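Isatin hydrolase (Ralstonia solanacearum, PDB 5NMP) probably hydrolyses isatin, opening its ring to isatinate with the help of a bound manganese ion. Local coordinates at residues A[194-198]-A[199-203]. Numbering follows the deposited sequence.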
ATOM      1  N   PHE A 194       1.381   5.721 -16.458  1.00 48.43           N
ATOM      2  CA  PHE A 194       0.580   6.933 -16.609  1.00 49.73           C
ATOM      3  C   PHE A 194      -0.381   7.090 -15.423  1.00 48.83           C
ATOM      4  O   PHE A 194      -1.098   6.154 -15.071  1.00 53.83           O
ATOM      5  CB  PHE A 194      -0.188   6.886 -17.937  1.00 41.04           C
ATOM      6  CG  PHE A 194      -0.669   8.226 -18.412  1.00 44.97           C
ATOM      7  CD1 PHE A 194      -2.023   8.489 -18.528  1.00 42.57           C
ATOM      8  CD2 PHE A 194       0.235   9.222 -18.746  1.00 50.08           C
ATOM      9  CE1 PHE A 194      -2.469   9.727 -18.967  1.00 47.71           C
ATOM     10  CE2 PHE A 194      -0.203  10.462 -19.186  1.00 51.74           C
ATOM     11  CZ  PHE A 194      -1.558  10.715 -19.296  1.00 49.76           C
ATOM     12  N   GLY A 195      -0.388   8.266 -14.802  1.00 48.75           N
ATOM     13  CA  GLY A 195      -1.228   8.504 -13.635  1.00 48.09           C
ATOM     14  C   GLY A 195      -2.174   9.680 -13.802  1.00 50.65           C
ATOM     15  O   GLY A 195      -1.780  10.740 -14.292  1.00 52.85           O
ATOM     16  N   VAL A 196      -3.426   9.501 -13.392  1.00 50.53           N
ATOM     17  CA  VAL A 196      -4.449  10.526 -13.592  1.00 48.39           C
ATOM     18  C   VAL A 196      -5.253  10.829 -12.322  1.00 48.74           C
ATOM     19  O   VAL A 196      -5.139  10.127 -11.320  1.00 53.91           O
ATOM     20  CB  VAL A 196      -5.427  10.114 -14.712  1.00 46.82           C
ATOM     21  CG1 VAL A 196      -4.689   9.962 -16.031  1.00 41.18           C
ATOM     22  CG2 VAL A 196      -6.139   8.820 -14.345  1.00 42.78           C
ATOM     23  N   GLU A 197      -6.066  11.879 -12.374  1.00 47.49           N
ATOM     24  CA  GLU A 197      -6.960  12.222 -11.269  1.00 46.69           C
ATOM     25  C   GLU A 197      -8.380  11.736 -11.544  1.00 49.97           C
ATOM     26  O   GLU A 197      -9.244  11.775 -10.668  1.00 51.44           O
ATOM     27  CB  GLU A 197      -6.976  13.731 -11.029  1.00 47.97           C
ATOM     28  CG  GLU A 197      -5.610  14.354 -10.813  1.00 53.56           C
ATOM     29  CD  GLU A 197      -5.692  15.822 -10.435  1.00 57.36           C
ATOM     30  OE1 GLU A 197      -4.803  16.593 -10.849  1.00 60.35           O
ATOM     31  OE2 GLU A 197      -6.643  16.206  -9.720  1.00 57.19           O
ATOM     32  N   THR A 198      -8.616  11.286 -12.771  1.00 45.18           N
ATOM     33  CA  THR A 198      -9.932  10.813 -13.176  1.00 45.65           C
ATOM     34  C   THR A 198     -10.102   9.323 -12.894  1.00 46.32           C
ATOM     35  O   THR A 198      -9.176   8.661 -12.429  1.00 50.80           O
ATOM     36  CB  THR A 198     -10.186  11.071 -14.676  1.00 54.17           C
ATOM     37  OG1 THR A 198      -9.070  10.596 -15.438  1.00 46.53           O
ATOM     38  CG2 THR A 198     -10.371  12.553 -14.942  1.00 45.23           C
ATOM     39  N   ILE A 199     -11.292   8.808 -13.185  1.00 52.78           N
ATOM     40  CA  ILE A 199     -11.605   7.397 -12.992  1.00 56.55           C
ATOM     41  C   ILE A 199     -11.135   6.575 -14.198  1.00 65.63           C
ATOM     42  O   ILE A 199     -11.337   5.363 -14.260  1.00 79.40           O
ATOM     43  CB  ILE A 199     -13.126   7.192 -12.767  1.00 66.31           C
ATOM     44  CG1 ILE A 199     -13.426   5.840 -12.113  1.00 66.70           C
ATOM     45  CG2 ILE A 199     -13.879   7.325 -14.080  1.00 73.24           C
ATOM     46  CD1 ILE A 199     -12.763   5.630 -10.782  1.00 67.66           C
ATOM     47  N   ASN A 200     -10.497   7.239 -15.157  1.00 61.38           N
ATOM     48  CA  ASN A 200      -9.999   6.566 -16.355  1.00 56.51           C
ATOM     49  C   ASN A 200      -8.697   7.210 -16.838  1.00 52.36           C
ATOM     50  O   ASN A 200      -8.598   8.434 -16.895  1.00 54.37           O
ATOM     51  CB  ASN A 200     -11.063   6.604 -17.458  1.00 58.09           C
ATOM     52  CG  ASN A 200     -10.770   5.641 -18.601  1.00 62.24           C
ATOM     53  OD1 ASN A 200      -9.651   5.148 -18.751  1.00 64.46           O
ATOM     54  ND2 ASN A 200     -11.781   5.380 -19.425  1.00 60.21           N
ATOM     55  N   THR A 201      -7.697   6.398 -17.174  1.00 49.54           N
ATOM     56  CA  THR A 201      -6.439   6.943 -17.690  1.00 51.47           C
ATOM     57  C   THR A 201      -6.634   7.471 -19.101  1.00 49.75           C
ATOM     58  O   THR A 201      -5.908   8.356 -19.548  1.00 52.78           O
ATOM     59  CB  THR A 201      -5.298   5.906 -17.707  1.00 49.87           C
ATOM     60  OG1 THR A 201      -5.702   4.761 -18.468  1.00 52.35           O
ATOM     61  CG2 THR A 201      -4.930   5.483 -16.294  1.00 46.82           C
ATOM     62  N   ASP A 202      -7.618   6.916 -19.798  1.00 49.73           N
ATOM     63  CA  ASP A 202      -7.949   7.360 -21.143  1.00 52.88           C
ATOM     64  C   ASP A 202      -8.988   8.463 -21.128  1.00 52.98           C
ATOM     65  O   ASP A 202      -9.750   8.596 -20.172  1.00 52.17           O
ATOM     66  CB  ASP A 202      -8.460   6.193 -21.983  1.00 57.96           C
ATOM     67  CG  ASP A 202      -7.342   5.343 -22.530  1.00 63.91           C
ATOM     68  OD1 ASP A 202      -6.701   5.782 -23.508  1.00 66.49           O
ATOM     69  OD2 ASP A 202      -7.107   4.242 -21.990  1.00 65.15           O
ATOM     70  N   ALA A 203      -9.013   9.253 -22.197  1.00 52.76           N
ATOM     71  CA  ALA A 203     -10.077  10.226 -22.392  1.00 49.16           C
ATOM     72  C   ALA A 203     -11.388   9.477 -22.566  1.00 51.86           C
ATOM     73  O   ALA A 203     -11.438   8.459 -23.253  1.00 50.74           O
ATOM     74  CB  ALA A 203      -9.791  11.105 -23.593  1.00 49.44           C
TER
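With chi1 at 50°, Thr198 holds OG1 between its own backbone N and carbonyl carbon, directed at the carbonyl of Asn200 two residues on; in Val196, chi1 of -62° sets CG1 anti to the carbonyl carbon, leaving CG2 between backbone N and carbonyl carbon, near the same peptide. The Thr198 hydroxyl donates to that carbonyl, OG1 to O being 2.6 Å, tilted 28° from the carbonyl plane. The bond spans the tip of the turn, fastening Thr198 to the first peptide of the returning limb; the limbs themselves face each other at Val196 and Thr201, their CA atoms 5.8 Å apart. Val196 CG2 rests 3.6 Å from Asn200 O, so a methyl and a hydroxyl both meet this one oxygen. The valine fork spans the gap: CG1 lies 3.9 Å from Thr201 CA, and CG2 4.0 Å from Thr201 CG2. Farther back, the Phe194 ring presents its edge to the Thr201 carbonyl, CE1 to O 3.7 Å. The returning limb has its own brace, an Asx turn in which Asn200 OD1 accepts from Asp202 N at 2.9 Å, the donor above the amide plane. Thr201 lies next to the manganese ligand Asp82 and to Gln228, a known manganese-binding residue not bound to the ion in this chain. Glu197, turned away, hydrogen-bonds to Ser155 OG, while Asp202 hydrogen-bonds to His216 ND1 and Cys215 N. The turn thus leaves strand 193-195, between strands 147-151 and 225-228 of the central sheet, and comes back against the first turn of helix 214-221.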